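PDB 3E8X: putative NAD-dependent epimerase/dehydratase from Bacillus halodurans, which is of unknown function but binds NADP and may be an epimerase or dehydratase of the short-chain dehydrogenase/reductase superfamily. Local coordinates for residues A[117-122]-A[159-164]; A[180-185]-A[218-223]. All blocks are in the same frame, centred on the assembly; numbering follows the deposited sequence.

The two contacts illustrate how a Rossmann-fold protein joins its pieces by different means: contact 1 by a carboxylate gripping a turn, contact 2 by paired strand backbones. Contact 1 sits where the helix 100-121 meets the turn leading from helix 145-160 into strand 164-174, and that strand runs parallel to strand 216-223, whose outer side carries strand 181-185 in contact 2. The contact centres lie about 27 Å apart and their nearest atoms about 8 Å. Contact 1 is away from the NADP-binding residues, whereas in contact 2 the side chain of L221 is about 9 Å from the bound NADP, and that of V220 about 8 Å from the side chain of L173, an NADP-binding residue.

Contact 1. Residues A[117-122]-A[159-164]; sequences EAEKRG and KRSSLD
E119 reaches from the last turn of its helix to the backbone and hydroxyl of S162. Its CB leaves the helix with CG placed anti to the carbonyl carbon (chi1 -57°), which brings CG against the methyl CD2 of L163 at 3.8 Å; the two side chains slant across each other here. Beyond CG the chain is extended, carrying CD past the CB of S161, from which E119 OE1 lies 3.9 Å. At the tip, OE2 takes two bonds from one residue: S162 OG gives its proton at 2.7 Å on the anti lone pair, and S162 N donates at 2.9 Å in a fairly straight bond (164°), arriving on the syn side but 34° out of the carboxylate plane. Two donors on one oxygen limit how the carboxylate can turn. This is the helix-to-strand turn of a Rossmann-type fold, where helix 145-160 ends and strand 164-174 begins, and it is itself shaped by an ST turn: S161 OG accepts from L163 N at 3.1 Å, while also bonding to the carbonyl of L158. L163 points toward helix 100-121, its CD1 lying 4.1 Å from the CB of A118 and its side chain also packing on I115 of that helix. One turn on from A118, helix 100-121 closes in a Schellman motif at G122, whose N bonds to E119 O at 3.1 Å.

Contact 2. Residues A[180-185]-A[218-223]; sequences GKVTVS and FEVLNG
K181 O is the acceptor for two donors of the facing strand, N222 ND2 and G223 N, at one end of an antiparallel strand pair. Strand 181-185 runs antiparallel to strand 216-223 and extends the Rossmann-type sheet at this edge. The amide of N222 gives a 3.0 Å bond from ND2 to K181 O that is almost straight (176°), with the oxygen in the amide plane; G223 N comes to the same oxygen at 3.2 Å, from the opposite face of the carbonyl. Further along, T183 and L221 form a hydrogen-bonded pair through both backbone bonds, and S185 pairs with E219 in the same way. In the non-hydrogen-bonded pair V184-V220 the side chains share a face: V184 CG1 rests 3.8 Å from V220 CG2 and 3.6 Å from F218 CD1. A chi1 of 62° leaves V220 CG2 opposite the backbone N and turned toward V182 as well as V184, so that it also meets V182 CB at 3.7 Å. Outside this shell, V182 and V184 pack on V230 of helix 227-232, and F218 and V220 on V168 of strand 164-174. The asparagine is fixed by D199 OD2, which takes a bond from ND2, and by T196 N, which gives one to OD1. A leucine in place of the asparagine would probably leave D199 OD2 and T196 N without these mates and K181 O with G223 N as its one donor from this strand. At the G223 end, T183 OG1 lies 3.3 Å from G223 CA, on the side where a side chain would clash.

Contact 1. Residues A[117-122]-A[159-164]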
ATOM      1  N   GLU A 117       0.785  -5.704 -15.007  1.00 47.79           N
ATOM      2  CA  GLU A 117       0.415  -5.858 -16.416  1.00 48.25           C
ATOM      3  C   GLU A 117       1.633  -5.701 -17.348  1.00 47.77           C
ATOM      4  O   GLU A 117       1.734  -6.432 -18.296  1.00 47.35           O
ATOM      5  CB  GLU A 117      -0.676  -4.870 -16.797  1.00 48.83           C
ATOM      6  CG  GLU A 117      -1.207  -5.095 -18.203  1.00 50.34           C
ATOM      7  CD  GLU A 117      -1.946  -6.417 -18.347  1.00 52.67           C
ATOM      8  OE1 GLU A 117      -1.908  -6.977 -19.484  1.00 53.75           O
ATOM      9  OE2 GLU A 117      -2.543  -6.877 -17.326  1.00 53.23           O
ATOM     10  N   ALA A 118       2.538  -4.752 -17.063  1.00 48.01           N
ATOM     11  CA  ALA A 118       3.780  -4.595 -17.807  1.00 47.98           C
ATOM     12  C   ALA A 118       4.672  -5.839 -17.693  1.00 48.01           C
ATOM     13  O   ALA A 118       5.157  -6.317 -18.719  1.00 47.51           O
ATOM     14  CB  ALA A 118       4.542  -3.312 -17.401  1.00 48.19           C
ATOM     15  N   GLU A 119       4.863  -6.389 -16.485  1.00 48.21           N
ATOM     16  CA  GLU A 119       5.599  -7.656 -16.329  1.00 48.91           C
ATOM     17  C   GLU A 119       5.004  -8.825 -17.118  1.00 49.31           C
ATOM     18  O   GLU A 119       5.729  -9.542 -17.831  1.00 49.30           O
ATOM     19  CB  GLU A 119       5.708  -8.044 -14.857  1.00 49.35           C
ATOM     20  CG  GLU A 119       6.365  -6.940 -14.071  1.00 52.05           C
ATOM     21  CD  GLU A 119       7.060  -7.377 -12.854  1.00 53.58           C
ATOM     22  OE1 GLU A 119       6.376  -7.439 -11.811  1.00 58.76           O
ATOM     23  OE2 GLU A 119       8.283  -7.605 -12.934  1.00 53.26           O
ATOM     24  N   LYS A 120       3.696  -9.014 -16.942  1.00 49.13           N
ATOM     25  CA  LYS A 120       2.916 -10.025 -17.626  0.60 49.54           C
ATOM     26  C   LYS A 120       3.188  -9.979 -19.134  1.00 49.02           C
ATOM     27  O   LYS A 120       3.489 -10.977 -19.764  1.00 48.49           O
ATOM     28  CB  LYS A 120       1.442  -9.744 -17.276  0.60 49.68           C
ATOM     29  CG  LYS A 120       0.385 -10.647 -17.833  0.60 50.58           C
ATOM     30  CD  LYS A 120      -1.014 -10.227 -17.322  0.60 51.38           C
ATOM     31  CE  LYS A 120      -1.080 -10.116 -15.773  0.60 53.00           C
ATOM     32  NZ  LYS A 120      -2.461 -10.356 -15.206  0.60 53.57           N
ATOM     33  N   ARG A 121       3.088  -8.784 -19.697  1.00 49.25           N
ATOM     34  CA  ARG A 121       3.300  -8.570 -21.136  1.00 49.30           C
ATOM     35  C   ARG A 121       4.756  -8.495 -21.617  1.00 48.61           C
ATOM     36  O   ARG A 121       4.997  -8.599 -22.800  1.00 47.95           O
ATOM     37  CB  ARG A 121       2.530  -7.339 -21.598  1.00 49.85           C
ATOM     38  CG  ARG A 121       1.008  -7.604 -21.590  1.00 52.40           C
ATOM     39  CD  ARG A 121       0.317  -6.499 -22.325  1.00 52.98           C
ATOM     40  NE  ARG A 121      -1.133  -6.647 -22.449  1.00 51.37           N
ATOM     41  CZ  ARG A 121      -1.751  -6.971 -23.589  1.00 51.48           C
ATOM     42  NH1 ARG A 121      -1.063  -7.232 -24.706  1.00 50.10           N
ATOM     43  NH2 ARG A 121      -3.071  -7.032 -23.611  1.00 51.73           N
ATOM     44  N   GLY A 122       5.718  -8.394 -20.716  1.00 48.01           N
ATOM     45  CA  GLY A 122       7.105  -8.272 -21.113  1.00 48.21           C
ATOM     46  C   GLY A 122       7.498  -6.873 -21.592  1.00 47.98           C
ATOM     47  O   GLY A 122       8.498  -6.740 -22.257  1.00 46.92           O
ATOM     48  N   LYS A 159      10.314  -0.864  -7.574  1.00 47.57           N
ATOM     49  CA  LYS A 159      11.685  -1.201  -7.234  1.00 48.76           C
ATOM     50  C   LYS A 159      11.899  -2.703  -7.011  1.00 48.75           C
ATOM     51  O   LYS A 159      12.995  -3.171  -7.232  1.00 49.97           O
ATOM     52  CB  LYS A 159      12.189  -0.427  -5.990  1.00 48.72           C
ATOM     53  CG  LYS A 159      12.376   1.048  -6.151  1.00 49.60           C
ATOM     54  CD  LYS A 159      12.764   1.703  -4.789  1.00 50.00           C
ATOM     55  CE  LYS A 159      13.078   3.182  -4.908  1.00 52.83           C
ATOM     56  NZ  LYS A 159      13.819   3.744  -3.700  1.00 50.75           N
ATOM     57  N   ARG A 160      10.886  -3.431  -6.525  1.00 48.38           N
ATOM     58  CA  ARG A 160      10.925  -4.879  -6.382  1.00 47.72           C
ATOM     59  C   ARG A 160      10.636  -5.622  -7.684  1.00 47.58           C
ATOM     60  O   ARG A 160      10.833  -6.809  -7.769  1.00 46.76           O
ATOM     61  CB  ARG A 160       9.905  -5.350  -5.333  1.00 48.09           C
ATOM     62  CG  ARG A 160      10.221  -5.006  -3.884  1.00 47.93           C
ATOM     63  CD  ARG A 160       9.273  -5.708  -2.909  1.00 48.26           C
ATOM     64  NE  ARG A 160       7.888  -5.246  -3.109  1.00 47.27           N
ATOM     65  CZ  ARG A 160       7.315  -4.263  -2.426  1.00 47.54           C
ATOM     66  NH1 ARG A 160       7.955  -3.622  -1.449  1.00 45.52           N
ATOM     67  NH2 ARG A 160       6.076  -3.919  -2.730  1.00 47.64           N
ATOM     68  N   SER A 161      10.146  -4.934  -8.702  1.00 48.69           N
ATOM     69  CA  SER A 161       9.781  -5.570  -9.970  1.00 47.94           C
ATOM     70  C   SER A 161      11.009  -5.929 -10.805  1.00 48.60           C
ATOM     71  O   SER A 161      12.135  -5.567 -10.491  1.00 49.01           O
ATOM     72  CB  SER A 161       8.883  -4.621 -10.791  1.00 47.81           C
ATOM     73  OG  SER A 161       9.636  -3.597 -11.420  1.00 45.12           O
ATOM     74  N   SER A 162      10.772  -6.619 -11.911  1.00 49.41           N
ATOM     75  CA  SER A 162      11.828  -6.916 -12.869  1.00 50.32           C
ATOM     76  C   SER A 162      11.966  -5.865 -13.978  1.00 50.04           C
ATOM     77  O   SER A 162      12.682  -6.095 -14.948  1.00 50.97           O
ATOM     78  CB  SER A 162      11.521  -8.247 -13.537  1.00 51.06           C
ATOM     79  OG  SER A 162      10.463  -8.040 -14.463  1.00 54.84           O
ATOM     80  N   LEU A 163      11.284  -4.728 -13.854  1.00 49.32           N
ATOM     81  CA  LEU A 163      11.198  -3.757 -14.937  1.00 48.53           C
ATOM     82  C   LEU A 163      12.421  -2.832 -15.036  1.00 48.05           C
ATOM     83  O   LEU A 163      13.134  -2.604 -14.071  1.00 48.14           O
ATOM     84  CB  LEU A 163       9.912  -2.936 -14.794  1.00 47.99           C
ATOM     85  CG  LEU A 163       8.578  -3.681 -14.829  1.00 48.62           C
ATOM     86  CD1 LEU A 163       7.419  -2.663 -14.564  1.00 44.96           C
ATOM     87  CD2 LEU A 163       8.354  -4.452 -16.138  1.00 48.72           C
ATOM     88  N   ASP A 164      12.653  -2.301 -16.232  1.00 48.08           N
ATOM     89  CA  ASP A 164      13.714  -1.330 -16.454  1.00 47.71           C
ATOM     90  C   ASP A 164      13.124   0.033 -16.114  1.00 47.67           C
ATOM     91  O   ASP A 164      12.652   0.755 -16.989  1.00 47.68           O
ATOM     92  CB  ASP A 164      14.166  -1.362 -17.902  1.00 47.58           C
ATOM     93  CG  ASP A 164      15.016  -2.556 -18.240  1.00 47.87           C
ATOM     94  OD1 ASP A 164      15.542  -3.241 -17.328  1.00 49.48           O
ATOM     95  OD2 ASP A 164      15.159  -2.794 -19.456  1.00 48.75           O
TER

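Contact 2. Residues A[180-185]-A[218-223]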
ATOM      1  N   GLY A 180      12.858  25.073 -18.746  1.00 48.04           N
ATOM      2  CA  GLY A 180      13.780  24.158 -19.409  1.00 47.81           C
ATOM      3  C   GLY A 180      14.986  23.788 -18.559  1.00 48.13           C
ATOM      4  O   GLY A 180      15.904  23.125 -19.070  1.00 48.39           O
ATOM      5  N   LYS A 181      15.007  24.229 -17.292  1.00 47.47           N
ATOM      6  CA  LYS A 181      16.199  24.145 -16.432  1.00 48.04           C
ATOM      7  C   LYS A 181      15.767  23.612 -15.079  1.00 48.06           C
ATOM      8  O   LYS A 181      14.764  24.071 -14.501  1.00 48.11           O
ATOM      9  CB  LYS A 181      16.920  25.491 -16.275  1.00 48.12           C
ATOM     10  CG  LYS A 181      17.565  26.076 -17.556  1.00 49.47           C
ATOM     11  CD  LYS A 181      18.225  27.472 -17.313  1.00 49.62           C
ATOM     12  CE  LYS A 181      19.025  27.963 -18.556  1.00 52.85           C
ATOM     13  NZ  LYS A 181      20.036  29.124 -18.375  1.00 54.82           N
ATOM     14  N   VAL A 182      16.509  22.603 -14.607  1.00 48.01           N
ATOM     15  CA  VAL A 182      16.169  21.852 -13.405  1.00 47.58           C
ATOM     16  C   VAL A 182      17.404  21.636 -12.499  1.00 48.43           C
ATOM     17  O   VAL A 182      18.539  22.010 -12.865  1.00 47.61           O
ATOM     18  CB  VAL A 182      15.444  20.505 -13.729  1.00 47.80           C
ATOM     19  CG1 VAL A 182      14.098  20.724 -14.508  1.00 44.74           C
ATOM     20  CG2 VAL A 182      16.355  19.480 -14.482  1.00 46.23           C
ATOM     21  N   THR A 183      17.151  21.089 -11.301  1.00 48.77           N
ATOM     22  CA  THR A 183      18.186  20.533 -10.423  1.00 49.21           C
ATOM     23  C   THR A 183      17.692  19.148 -10.024  1.00 48.18           C
ATOM     24  O   THR A 183      16.501  18.965  -9.781  1.00 47.62           O
ATOM     25  CB  THR A 183      18.375  21.312  -9.075  1.00 49.33           C
ATOM     26  OG1 THR A 183      18.314  22.695  -9.321  1.00 54.43           O
ATOM     27  CG2 THR A 183      19.753  21.011  -8.454  1.00 48.50           C
ATOM     28  N   VAL A 184      18.608  18.192  -9.891  1.00 48.17           N
ATOM     29  CA  VAL A 184      18.251  16.846  -9.428  1.00 48.10           C
ATOM     30  C   VAL A 184      19.101  16.440  -8.202  1.00 48.39           C
ATOM     31  O   VAL A 184      20.153  17.018  -7.948  1.00 48.46           O
ATOM     32  CB  VAL A 184      18.402  15.801 -10.559  1.00 48.57           C
ATOM     33  CG1 VAL A 184      17.373  16.045 -11.705  1.00 46.76           C
ATOM     34  CG2 VAL A 184      19.887  15.786 -11.077  1.00 49.00           C
ATOM     35  N   SER A 185      18.607  15.444  -7.452  1.00 48.74           N
ATOM     36  CA  SER A 185      19.284  14.841  -6.319  1.00 48.36           C
ATOM     37  C   SER A 185      18.670  13.468  -6.081  1.00 49.28           C
ATOM     38  O   SER A 185      17.490  13.249  -6.402  1.00 49.60           O
ATOM     39  CB  SER A 185      19.088  15.686  -5.071  1.00 48.53           C
ATOM     40  OG  SER A 185      19.709  15.085  -3.953  1.00 48.83           O
ATOM     41  N   PHE A 218      15.145   9.597  -8.603  1.00 47.87           N
ATOM     42  CA  PHE A 218      15.655  10.941  -8.285  1.00 48.15           C
ATOM     43  C   PHE A 218      14.542  11.932  -8.065  1.00 47.93           C
ATOM     44  O   PHE A 218      13.452  11.830  -8.648  1.00 48.59           O
ATOM     45  CB  PHE A 218      16.674  11.449  -9.387  1.00 47.83           C
ATOM     46  CG  PHE A 218      16.040  11.695 -10.726  1.00 48.71           C
ATOM     47  CD1 PHE A 218      15.584  12.956 -11.067  1.00 49.32           C
ATOM     48  CD2 PHE A 218      15.802  10.640 -11.595  1.00 47.75           C
ATOM     49  CE1 PHE A 218      14.943  13.175 -12.297  1.00 50.17           C
ATOM     50  CE2 PHE A 218      15.157  10.844 -12.801  1.00 49.46           C
ATOM     51  CZ  PHE A 218      14.743  12.108 -13.158  1.00 49.31           C
ATOM     52  N   GLU A 219      14.872  12.947  -7.275  1.00 48.59           N
ATOM     53  CA  GLU A 219      14.002  14.117  -7.063  1.00 48.98           C
ATOM     54  C   GLU A 219      14.392  15.256  -8.034  1.00 48.61           C
ATOM     55  O   GLU A 219      15.548  15.381  -8.413  1.00 47.61           O
ATOM     56  CB  GLU A 219      14.050  14.560  -5.597  1.00 48.72           C
ATOM     57  CG  GLU A 219      13.580  13.448  -4.641  1.00 48.40           C
ATOM     58  CD  GLU A 219      13.817  13.750  -3.155  1.00 49.35           C
ATOM     59  OE1 GLU A 219      14.150  14.920  -2.807  1.00 47.18           O
ATOM     60  OE2 GLU A 219      13.678  12.794  -2.350  1.00 48.00           O
ATOM     61  N   VAL A 220      13.398  16.030  -8.474  1.00 48.26           N
ATOM     62  CA  VAL A 220      13.618  17.071  -9.486  1.00 47.60           C
ATOM     63  C   VAL A 220      12.856  18.353  -9.155  1.00 48.68           C
ATOM     64  O   VAL A 220      11.651  18.305  -8.870  1.00 48.71           O
ATOM     65  CB  VAL A 220      13.379  16.538 -10.950  1.00 47.60           C
ATOM     66  CG1 VAL A 220      11.935  16.052 -11.204  1.00 44.03           C
ATOM     67  CG2 VAL A 220      13.907  17.578 -11.982  1.00 46.42           C
ATOM     68  N   LEU A 221      13.607  19.480  -9.120  1.00 48.70           N
ATOM     69  CA  LEU A 221      13.082  20.827  -8.925  1.00 48.39           C
ATOM     70  C   LEU A 221      13.446  21.694 -10.126  1.00 48.56           C
ATOM     71  O   LEU A 221      14.295  21.312 -10.938  1.00 47.29           O
ATOM     72  CB  LEU A 221      13.662  21.441  -7.630  1.00 48.71           C
ATOM     73  CG  LEU A 221      13.433  20.628  -6.324  1.00 49.02           C
ATOM     74  CD1 LEU A 221      14.133  21.245  -5.116  1.00 46.11           C
ATOM     75  CD2 LEU A 221      11.934  20.407  -6.058  1.00 45.37           C
ATOM     76  N   ASN A 222      12.808  22.862 -10.284  1.00 48.74           N
ATOM     77  CA  ASN A 222      13.369  23.845 -11.234  1.00 48.53           C
ATOM     78  C   ASN A 222      14.660  24.343 -10.623  1.00 48.20           C
ATOM     79  O   ASN A 222      14.809  24.397  -9.413  1.00 48.55           O
ATOM     80  CB  ASN A 222      12.428  25.031 -11.577  1.00 48.19           C
ATOM     81  CG  ASN A 222      11.403  24.703 -12.695  1.00 48.30           C
ATOM     82  OD1 ASN A 222      10.217  24.817 -12.456  1.00 49.62           O
ATOM     83  ND2 ASN A 222      11.865  24.336 -13.915  1.00 45.50           N
ATOM     84  N   GLY A 223      15.588  24.712 -11.486  1.00 49.01           N
ATOM     85  CA  GLY A 223      16.946  25.107 -11.094  1.00 48.91           C
ATOM     86  C   GLY A 223      17.660  25.733 -12.289  1.00 48.80           C
ATOM     87  O   GLY A 223      17.025  26.426 -13.108  1.00 50.53           O
TER